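Dihydrocoumarin hydrolase, AncDHCH1 (Pseudomonas sp., PDB 6C2C) probably hydrolyses the lactone dihydrocoumarin at a two-zinc centre, as a reconstructed ancestral relative of organophosphate-degrading methyl-parathion hydrolase. Local coordinates at residues A[68-73]-A[274-279]; A[198-203]-A[211-216]; A[222-227]-A[267-272]. All blocks are in the same frame, centred on the assembly; numbering follows the deposited sequence.

Contact 1: residues A[68-73]-A[274-279]; sequences SVNAYL and LSFPGI
Strand residues Ser68, Asn70 and Tyr72 meet loop 274-279 without forming a ladder: the nearest CA pair, Ser68 and Ser275, is 5.3 Å apart, and all three hydrogen bonds between the segments join a strand side chain to a loop backbone atom. In the metallo-beta-lactamase αβ/βα sandwich this contact bridges the two sheets, since strand 65-75 belongs to one, while the loop links strands 268-270 and 279-285 of the other. Asn70 is the central residue. With CG lying beside its own backbone N (chi1 -49°), the amide reaches into the bend of the loop, and Asn70 ND2 donates to Leu274 O at 2.8 Å. The bond lies in the carbonyl plane, at a C=O...N angle of 155°, and is also nearly in the plane of the amide. ND2 further bonds Ala271 O, so two carbonyl acceptors on ND2 would fix the rotation of the amide. The other branch, Asn70 OD1, comes to the edge of the Phe276 ring, 3.3 Å from CD1, with amide and ring planes 63° apart. Pro277, which follows a cis peptide bond, brings its CB over the centre of one face of that ring. At the upstream end, the Phe276 backbone N-H is taken up by Ser68 OG at 3.0 Å. Ser68 O in turn accepts a hydrogen bond from ND1 of the zinc ligand His273, a second-shell bond that probably helps orient the imidazole. Residues of strands 19-24 and 27-39, among them Tyr20 and Ala31, pack against Phe276 and Pro277. At the far end Tyr72 extends its ring along Ile279, whose CG1 is 3.8 Å from CE1. The phenol then donates to the loop, with Tyr72 OH 2.8 Å from Pro277 O and tilted out of that carbonyl's plane.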
loop_
_atom_site.group_PDB
_atom_site.type_symbol
_atom_site.label_atom_id
_atom_site.label_comp_id
_atom_site.label_asym_id
_atom_site.label_seq_id
_atom_site.Cartn_x
_atom_site.Cartn_y
_atom_site.Cartn_z
ATOM N N SER A 68 -6.137 -6.490 2.605
ATOM C CA SER A 68 -5.552 -5.408 3.380
ATOM C C SER A 68 -5.157 -4.243 2.498
ATOM O O SER A 68 -4.829 -4.412 1.332
ATOM C CB SER A 68 -4.305 -5.887 4.077
ATOM O OG SER A 68 -4.672 -6.742 5.164
ATOM N N VAL A 69 -5.178 -3.067 3.106
ATOM C CA VAL A 69 -4.688 -1.829 2.503
ATOM C C VAL A 69 -3.710 -1.236 3.489
ATOM O O VAL A 69 -4.122 -0.750 4.559
ATOM C CB VAL A 69 -5.817 -0.838 2.192
ATOM C CG1 VAL A 69 -5.233 0.534 1.569
ATOM C CG2 VAL A 69 -6.837 -1.425 1.176
ATOM N N ASN A 70 -2.428 -1.230 3.144
ATOM C CA ASN A 70 -1.362 -0.856 4.091
ATOM C C ASN A 70 -0.602 0.380 3.629
ATOM O O ASN A 70 -0.487 0.644 2.424
ATOM C CB ASN A 70 -0.345 -1.962 4.230
ATOM C CG ASN A 70 -0.974 -3.361 4.495
ATOM O OD1 ASN A 70 -1.978 -3.492 5.228
ATOM N ND2 ASN A 70 -0.364 -4.403 3.917
ATOM N N ALA A 71 -0.031 1.088 4.607
ATOM C CA ALA A 71 0.897 2.187 4.372
ATOM C C ALA A 71 2.046 1.984 5.347
ATOM O O ALA A 71 1.936 1.196 6.287
ATOM C CB ALA A 71 0.210 3.546 4.586
ATOM N N TYR A 72 3.161 2.706 5.173
ATOM C CA TYR A 72 4.354 2.451 5.991
ATOM C C TYR A 72 4.988 3.767 6.450
ATOM O O TYR A 72 5.419 4.569 5.605
ATOM C CB TYR A 72 5.376 1.578 5.209
ATOM C CG TYR A 72 4.742 0.252 4.872
ATOM C CD1 TYR A 72 4.841 -0.781 5.783
ATOM C CD2 TYR A 72 4.053 0.042 3.692
ATOM C CE1 TYR A 72 4.212 -2.003 5.535
ATOM C CE2 TYR A 72 3.438 -1.174 3.406
ATOM C CZ TYR A 72 3.473 -2.173 4.349
ATOM O OH TYR A 72 2.820 -3.370 4.079
ATOM N N LEU A 73 5.071 3.969 7.781
ATOM C CA LEU A 73 5.687 5.165 8.359
ATOM C C LEU A 73 7.137 4.821 8.637
ATOM O O LEU A 73 7.437 3.726 9.148
ATOM C CB LEU A 73 4.971 5.513 9.668
ATOM C CG LEU A 73 5.301 6.802 10.323
ATOM C CD1 LEU A 73 4.744 7.987 9.529
ATOM C CD2 LEU A 73 4.679 6.786 11.725
ATOM N N LEU A 274 -0.654 -7.067 0.734
ATOM C CA LEU A 274 -0.386 -8.322 1.446
ATOM C C LEU A 274 -1.016 -8.195 2.844
ATOM O O LEU A 274 -1.084 -7.099 3.416
ATOM C CB LEU A 274 1.124 -8.550 1.591
ATOM C CG LEU A 274 1.811 -8.826 0.258
ATOM C CD1 LEU A 274 3.266 -9.104 0.473
ATOM C CD2 LEU A 274 1.113 -10.050 -0.425
ATOM N N SER A 275 -1.518 -9.319 3.353
ATOM C CA SER A 275 -2.212 -9.326 4.638
ATOM C C SER A 275 -1.418 -8.561 5.703
ATOM O O SER A 275 -0.236 -8.842 5.920
ATOM C CB SER A 275 -2.395 -10.806 5.034
ATOM O OG SER A 275 -3.016 -10.991 6.304
ATOM N N PHE A 276 -2.077 -7.607 6.344
ATOM C CA PHE A 276 -1.416 -6.706 7.275
ATOM C C PHE A 276 -0.584 -7.488 8.293
ATOM O O PHE A 276 -1.091 -8.458 8.886
ATOM C CB PHE A 276 -2.467 -5.848 7.999
ATOM C CG PHE A 276 -1.843 -4.855 8.943
ATOM C CD1 PHE A 276 -1.253 -3.679 8.460
ATOM C CD2 PHE A 276 -1.757 -5.147 10.337
ATOM C CE1 PHE A 276 -0.608 -2.786 9.311
ATOM C CE2 PHE A 276 -1.144 -4.207 11.205
ATOM C CZ PHE A 276 -0.541 -3.052 10.677
ATOM N N PRO A 277 0.676 -7.105 8.554
ATOM C CA PRO A 277 1.324 -5.854 8.169
ATOM C C PRO A 277 2.029 -5.921 6.804
ATOM O O PRO A 277 2.629 -4.889 6.385
ATOM C CB PRO A 277 2.356 -5.643 9.324
ATOM C CG PRO A 277 2.793 -7.089 9.623
ATOM C CD PRO A 277 1.457 -7.836 9.607
ATOM N N GLY A 278 1.942 -7.049 6.114
ATOM C CA GLY A 278 2.437 -7.069 4.750
ATOM C C GLY A 278 3.934 -7.012 4.604
ATOM O O GLY A 278 4.417 -6.662 3.525
ATOM N N ILE A 279 4.687 -7.467 5.617
ATOM C CA ILE A 279 6.147 -7.326 5.648
ATOM C C ILE A 279 6.740 -8.740 5.737
ATOM O O ILE A 279 6.340 -9.514 6.621
ATOM C CB ILE A 279 6.637 -6.449 6.837
ATOM C CG1 ILE A 279 6.172 -5.001 6.724
ATOM C CG2 ILE A 279 8.146 -6.432 6.866
ATOM C CD1 ILE A 279 6.435 -4.150 7.966
#

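Contact 2: residues A[198-203]-A[211-216]; sequences KALASH and TYVVES
Ser202 and Thr211 meet through their hydroxyls, OG to OG1 at 3.0 Å, at the end of the antiparallel hairpin where loop 202-209 connects the strands. Ser202 OG sits between its own backbone N and carbonyl carbon (chi1 57°), which turns it toward strand 210-216. Next comes the hydrogen-bonded pair Leu200 and Thr211, with Leu200 N to Thr211 O at 2.8 Å and Thr211 N to Leu200 O at 2.9 Å. Their side chains lie side by side on one face, Leu200 CD2 4.1 Å from Thr211 CG2, and Val213 CG2 adds to this patch by lying 4.0 Å from Leu200 CB. Lys198 and Val213 form the second hydrogen-bonded pair. Between the two is the non-hydrogen-bonded pair Ala199 and Tyr212, facing the other side of the sheet, where Ala199 CB approaches Tyr212 CE1 at 3.9 Å. The short segments 198-201 and 211-216 run at 141°, 39° from exactly antiparallel. Ser202 OG also bonds His209 ND1, and that imidazole reaches Asp226 N through NE2, tying the hairpin to the zinc-bridging loop. Tyr212 OH is held by Ile117 O, and its ring meets that of Tyr116 in the opposing sheet. Strands 191-194 and 219-223 flank the hairpin on either side.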
loop_
_atom_site.group_PDB
_atom_site.type_symbol
_atom_site.label_atom_id
_atom_site.label_comp_id
_atom_site.label_asym_id
_atom_site.label_seq_id
_atom_site.Cartn_x
_atom_site.Cartn_y
_atom_site.Cartn_z
ATOM N N LYS A 198 14.996 5.904 -1.164
ATOM C CA LYS A 198 15.078 6.197 -2.592
ATOM C C LYS A 198 13.819 5.721 -3.285
ATOM O O LYS A 198 13.149 4.776 -2.843
ATOM C CB LYS A 198 16.258 5.486 -3.287
ATOM C CG LYS A 198 17.602 5.653 -2.591
ATOM C CD LYS A 198 18.672 4.848 -3.324
ATOM C CE LYS A 198 20.040 5.162 -2.671
ATOM N NZ LYS A 198 21.032 4.033 -2.788
ATOM N N ALA A 199 13.467 6.473 -4.326
ATOM C CA ALA A 199 12.450 6.063 -5.273
ATOM C C ALA A 199 13.083 5.185 -6.333
ATOM O O ALA A 199 14.164 5.507 -6.858
ATOM C CB ALA A 199 11.863 7.283 -5.972
ATOM N N LEU A 200 12.446 4.059 -6.598
ATOM C CA LEU A 200 12.870 3.111 -7.596
ATOM C C LEU A 200 11.682 2.901 -8.579
ATOM O O LEU A 200 10.672 2.423 -8.230
ATOM C CB LEU A 200 13.297 1.801 -6.945
ATOM C CG LEU A 200 13.686 0.694 -7.903
ATOM C CD1 LEU A 200 15.109 0.984 -8.345
ATOM C CD2 LEU A 200 13.618 -0.650 -7.240
ATOM N N ALA A 201 11.856 3.309 -9.821
ATOM C CA ALA A 201 10.759 3.147 -10.760
ATOM C C ALA A 201 10.329 1.697 -10.916
ATOM O O ALA A 201 11.140 0.845 -11.005
ATOM C CB ALA A 201 11.148 3.702 -12.108
ATOM N N SER A 202 9.019 1.469 -10.895
ATOM C CA SER A 202 8.430 0.143 -11.043
ATOM C C SER A 202 7.109 0.362 -11.759
ATOM O O SER A 202 6.041 -0.017 -11.278
ATOM C CB SER A 202 8.199 -0.503 -9.678
ATOM O OG SER A 202 7.387 0.317 -8.856
ATOM N N HIS A 203 7.213 0.986 -12.925
ATOM C CA HIS A 203 6.091 1.348 -13.740
ATOM C C HIS A 203 5.335 0.205 -14.379
ATOM O O HIS A 203 5.926 -0.689 -14.816
ATOM C CB HIS A 203 6.543 2.317 -14.829
ATOM C CG HIS A 203 7.272 3.516 -14.311
ATOM N ND1 HIS A 203 7.985 4.374 -15.106
ATOM C CD2 HIS A 203 7.348 4.018 -13.067
ATOM C CE1 HIS A 203 8.484 5.339 -14.354
ATOM N NE2 HIS A 203 8.102 5.150 -13.114
ATOM N N THR A 211 8.394 2.131 -6.393
ATOM C CA THR A 211 8.836 1.370 -5.236
ATOM C C THR A 211 9.725 2.267 -4.395
ATOM O O THR A 211 10.493 3.057 -4.926
ATOM C CB THR A 211 9.633 0.185 -5.760
ATOM O OG1 THR A 211 8.710 -0.707 -6.413
ATOM C CG2 THR A 211 10.422 -0.547 -4.650
ATOM N N TYR A 212 9.638 2.120 -3.079
ATOM C CA TYR A 212 10.495 2.946 -2.218
ATOM C C TYR A 212 11.428 2.032 -1.450
ATOM O O TYR A 212 10.981 1.098 -0.741
ATOM C CB TYR A 212 9.713 3.873 -1.262
ATOM C CG TYR A 212 8.914 4.869 -2.072
ATOM C CD1 TYR A 212 9.563 5.981 -2.648
ATOM C CD2 TYR A 212 7.566 4.672 -2.307
ATOM C CE1 TYR A 212 8.899 6.883 -3.428
ATOM C CE2 TYR A 212 6.850 5.611 -3.117
ATOM C CZ TYR A 212 7.557 6.670 -3.706
ATOM O OH TYR A 212 6.901 7.640 -4.493
ATOM N N VAL A 213 12.716 2.334 -1.548
ATOM C CA VAL A 213 13.762 1.469 -0.982
ATOM C C VAL A 213 14.294 2.148 0.270
ATOM O O VAL A 213 14.805 3.277 0.199
ATOM C CB VAL A 213 14.885 1.238 -1.982
ATOM C CG1 VAL A 213 16.000 0.410 -1.331
ATOM C CG2 VAL A 213 14.297 0.663 -3.291
ATOM N N VAL A 214 14.109 1.510 1.435
ATOM C CA VAL A 214 14.480 2.081 2.726
ATOM C C VAL A 214 15.674 1.319 3.256
ATOM O O VAL A 214 15.629 0.095 3.294
ATOM C CB VAL A 214 13.322 1.944 3.722
ATOM C CG1 VAL A 214 13.688 2.586 5.057
ATOM C CG2 VAL A 214 12.045 2.569 3.084
ATOM N N GLU A 215 16.762 2.001 3.606
ATOM C CA GLU A 215 17.941 1.260 4.061
ATOM C C GLU A 215 18.620 1.986 5.204
ATOM O O GLU A 215 18.822 3.205 5.158
ATOM C CB GLU A 215 18.960 1.034 2.930
ATOM C CG GLU A 215 20.073 0.148 3.385
ATOM C CD GLU A 215 20.818 -0.514 2.240
ATOM O OE1 GLU A 215 20.507 -0.254 1.063
ATOM O OE2 GLU A 215 21.711 -1.325 2.525
ATOM N N SER A 216 18.951 1.218 6.243
ATOM C CA SER A 216 19.723 1.757 7.347
ATOM C C SER A 216 20.656 0.687 7.887
ATOM O O SER A 216 20.204 -0.398 8.213
ATOM C CB SER A 216 18.817 2.241 8.475
ATOM O OG SER A 216 19.646 2.685 9.591
#

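Contact 3: residues A[222-227]-A[267-272]; sequences VLLGDL and YLIGAA. With ZN (zinc ion), chain D; ZN (zinc ion), chain C.
Gly270 O accepts the Leu224 N-H at 2.7 Å, with the donor nearly in line with the carbonyl; the Leu223 CA-H approaches it too, at a CA-to-O distance of 3.3 Å, and water 1 adds a weak bond. This is the parallel pairing of strands 219-223 and 268-270 in the metallo-beta-lactamase fold, running into the metal site. Val222 N to Leu268 O and Gly270 N to Val222 O begin the ladder. On one face, Tyr267 and Val222 cross, CE1 meeting CG2 at 3.4 Å; Tyr267 CG, between its backbone N and carbonyl carbon (chi1 53°), swings the ring there. Leu224 CD1 rests 3.9 Å from Ile269 CB, and helix 248-265 packs on Tyr267 and Ile269. The chain leaves the ladder through a type II' turn, 224-227, with Gly225 at positive phi, while Ala272 N holds Gly225 O at 3.1 Å. The turn delivers Asp226, whose OD2 bridges two zincs, 2.2 Å from that of chain D and 2.1 Å from that of chain C. Water 2 also bridges them, and water 3 binds the chain D zinc. His119, His121 and His205 complete one zinc's protein ligands; Asp123, His124 and His273 the other's. Asp226 OD1 lies 3.4 Å from Ala272 CB.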
loop_
_atom_site.group_PDB
_atom_site.type_symbol
_atom_site.label_atom_id
_atom_site.label_comp_id
_atom_site.label_asym_id
_atom_site.label_seq_id
_atom_site.Cartn_x
_atom_site.Cartn_y
_atom_site.Cartn_z
ATOM N N VAL A 222 12.041 -2.905 1.129
ATOM C CA VAL A 222 11.633 -2.417 -0.171
ATOM C C VAL A 222 10.116 -2.395 -0.176
ATOM O O VAL A 222 9.464 -3.443 -0.034
ATOM C CB VAL A 222 12.218 -3.291 -1.284
ATOM C CG1 VAL A 222 11.728 -2.812 -2.606
ATOM C CG2 VAL A 222 13.716 -3.124 -1.305
ATOM N N LEU A 223 9.548 -1.199 -0.299
ATOM C CA LEU A 223 8.098 -1.018 -0.207
ATOM C C LEU A 223 7.557 -1.023 -1.623
ATOM O O LEU A 223 7.843 -0.098 -2.401
ATOM C CB LEU A 223 7.798 0.301 0.513
ATOM C CG LEU A 223 8.275 0.306 1.964
ATOM C CD1 LEU A 223 8.086 1.694 2.551
ATOM C CD2 LEU A 223 7.587 -0.809 2.767
ATOM N N LEU A 224 6.809 -2.099 -1.966
ATOM C CA LEU A 224 6.526 -2.449 -3.361
ATOM C C LEU A 224 5.212 -1.873 -3.875
ATOM O O LEU A 224 4.816 -2.185 -5.008
ATOM C CB LEU A 224 6.438 -3.973 -3.492
ATOM C CG LEU A 224 7.720 -4.704 -3.171
ATOM C CD1 LEU A 224 7.409 -6.200 -3.313
ATOM C CD2 LEU A 224 8.831 -4.340 -4.101
ATOM N N GLY A 225 4.471 -1.160 -3.030
ATOM C CA GLY A 225 3.207 -0.583 -3.528
ATOM C C GLY A 225 2.264 -1.694 -3.940
ATOM O O GLY A 225 2.027 -2.636 -3.176
ATOM N N ASP A 226 1.770 -1.588 -5.147
ATOM C CA ASP A 226 0.875 -2.574 -5.702
ATOM C C ASP A 226 1.459 -3.545 -6.779
ATOM O O ASP A 226 0.838 -3.835 -7.757
ATOM C CB ASP A 226 -0.362 -1.880 -6.256
ATOM C CG ASP A 226 -1.335 -1.410 -5.184
ATOM O OD1 ASP A 226 -1.033 -1.389 -4.068
ATOM O OD2 ASP A 226 -2.369 -1.025 -5.584
ATOM N N LEU A 227 2.701 -3.918 -6.584
ATOM C CA LEU A 227 3.248 -4.984 -7.435
ATOM C C LEU A 227 2.552 -6.320 -7.194
ATOM O O LEU A 227 2.767 -7.249 -7.964
ATOM C CB LEU A 227 4.751 -5.150 -7.226
ATOM C CG LEU A 227 5.685 -4.014 -7.622
ATOM C CD1 LEU A 227 7.162 -4.420 -7.699
ATOM C CD2 LEU A 227 5.251 -3.248 -8.888
ATOM N N TYR A 267 16.442 -9.500 1.375
ATOM C CA TYR A 267 15.969 -8.366 2.182
ATOM C C TYR A 267 14.446 -8.372 2.335
ATOM O O TYR A 267 13.730 -9.182 1.748
ATOM C CB TYR A 267 16.438 -7.060 1.552
ATOM C CG TYR A 267 16.086 -6.916 0.071
ATOM C CD1 TYR A 267 14.785 -6.563 -0.292
ATOM C CD2 TYR A 267 17.055 -7.093 -0.932
ATOM C CE1 TYR A 267 14.441 -6.424 -1.620
ATOM C CE2 TYR A 267 16.711 -6.939 -2.287
ATOM C CZ TYR A 267 15.420 -6.599 -2.603
ATOM O OH TYR A 267 15.085 -6.418 -3.939
ATOM N N LEU A 268 13.944 -7.467 3.198
ATOM C CA LEU A 268 12.503 -7.404 3.483
ATOM C C LEU A 268 11.779 -6.642 2.406
ATOM O O LEU A 268 12.327 -5.700 1.830
ATOM C CB LEU A 268 12.282 -6.711 4.825
ATOM C CG LEU A 268 12.691 -7.579 6.020
ATOM C CD1 LEU A 268 12.743 -6.603 7.205
ATOM C CD2 LEU A 268 11.678 -8.678 6.274
ATOM N N ILE A 269 10.539 -7.042 2.163
ATOM C CA ILE A 269 9.605 -6.286 1.336
ATOM C C ILE A 269 8.389 -5.935 2.202
ATOM O O ILE A 269 8.081 -6.583 3.220
ATOM C CB ILE A 269 9.170 -7.010 0.037
ATOM C CG1 ILE A 269 8.405 -8.290 0.323
ATOM C CG2 ILE A 269 10.404 -7.373 -0.782
ATOM C CD1 ILE A 269 6.972 -8.134 0.295
ATOM N N GLY A 270 7.738 -4.833 1.822
ATOM C CA GLY A 270 6.439 -4.481 2.361
ATOM C C GLY A 270 5.539 -4.136 1.197
ATOM O O GLY A 270 5.945 -3.417 0.271
ATOM N N ALA A 271 4.323 -4.638 1.234
ATOM C CA ALA A 271 3.435 -4.428 0.099
ATOM C C ALA A 271 2.024 -4.053 0.570
ATOM O O ALA A 271 1.496 -4.641 1.517
ATOM C CB ALA A 271 3.399 -5.696 -0.736
ATOM N N ALA A 272 1.404 -3.070 -0.137
ATOM C CA ALA A 272 0.126 -2.447 0.251
ATOM C C ALA A 272 -1.033 -3.433 0.389
ATOM O O ALA A 272 -1.933 -3.189 1.212
ATOM C CB ALA A 272 -0.284 -1.385 -0.786
HETATM ZN ZN ZN D . -3.384 0.218 -7.070
HETATM ZN ZN ZN C . -3.801 -0.329 -4.146
HETATM O O HOH W 1 4.084 -0.608 -0.153
HETATM O O HOH W 2 -4.594 0.443 -5.642
HETATM O O HOH W 3 -4.784 -1.413 -7.662
#

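In the fold
From the N terminus, residues 68-73 come first, in the six-stranded sheet, and wait some 200 residues for 274-279, so contact 1 closes the longest loop. Contacts 2 and 3 both nest inside it, in series: 198-203 pairs with 211-216 across the loop 202-209, and only then does 222-227 begin, meeting 267-272 after helix 248-265. The latter two lie in one sheet, their centres about 9 Å apart, joined by the bond from Leu223 N to Tyr212 O. Contact 1 touches contact 3 through Asn70 N and Ala272 O, linking the opposing sheet to the loop just after strand 268-270. Contacts 1 and 2 do not touch; their nearest atoms are about 7 Å apart.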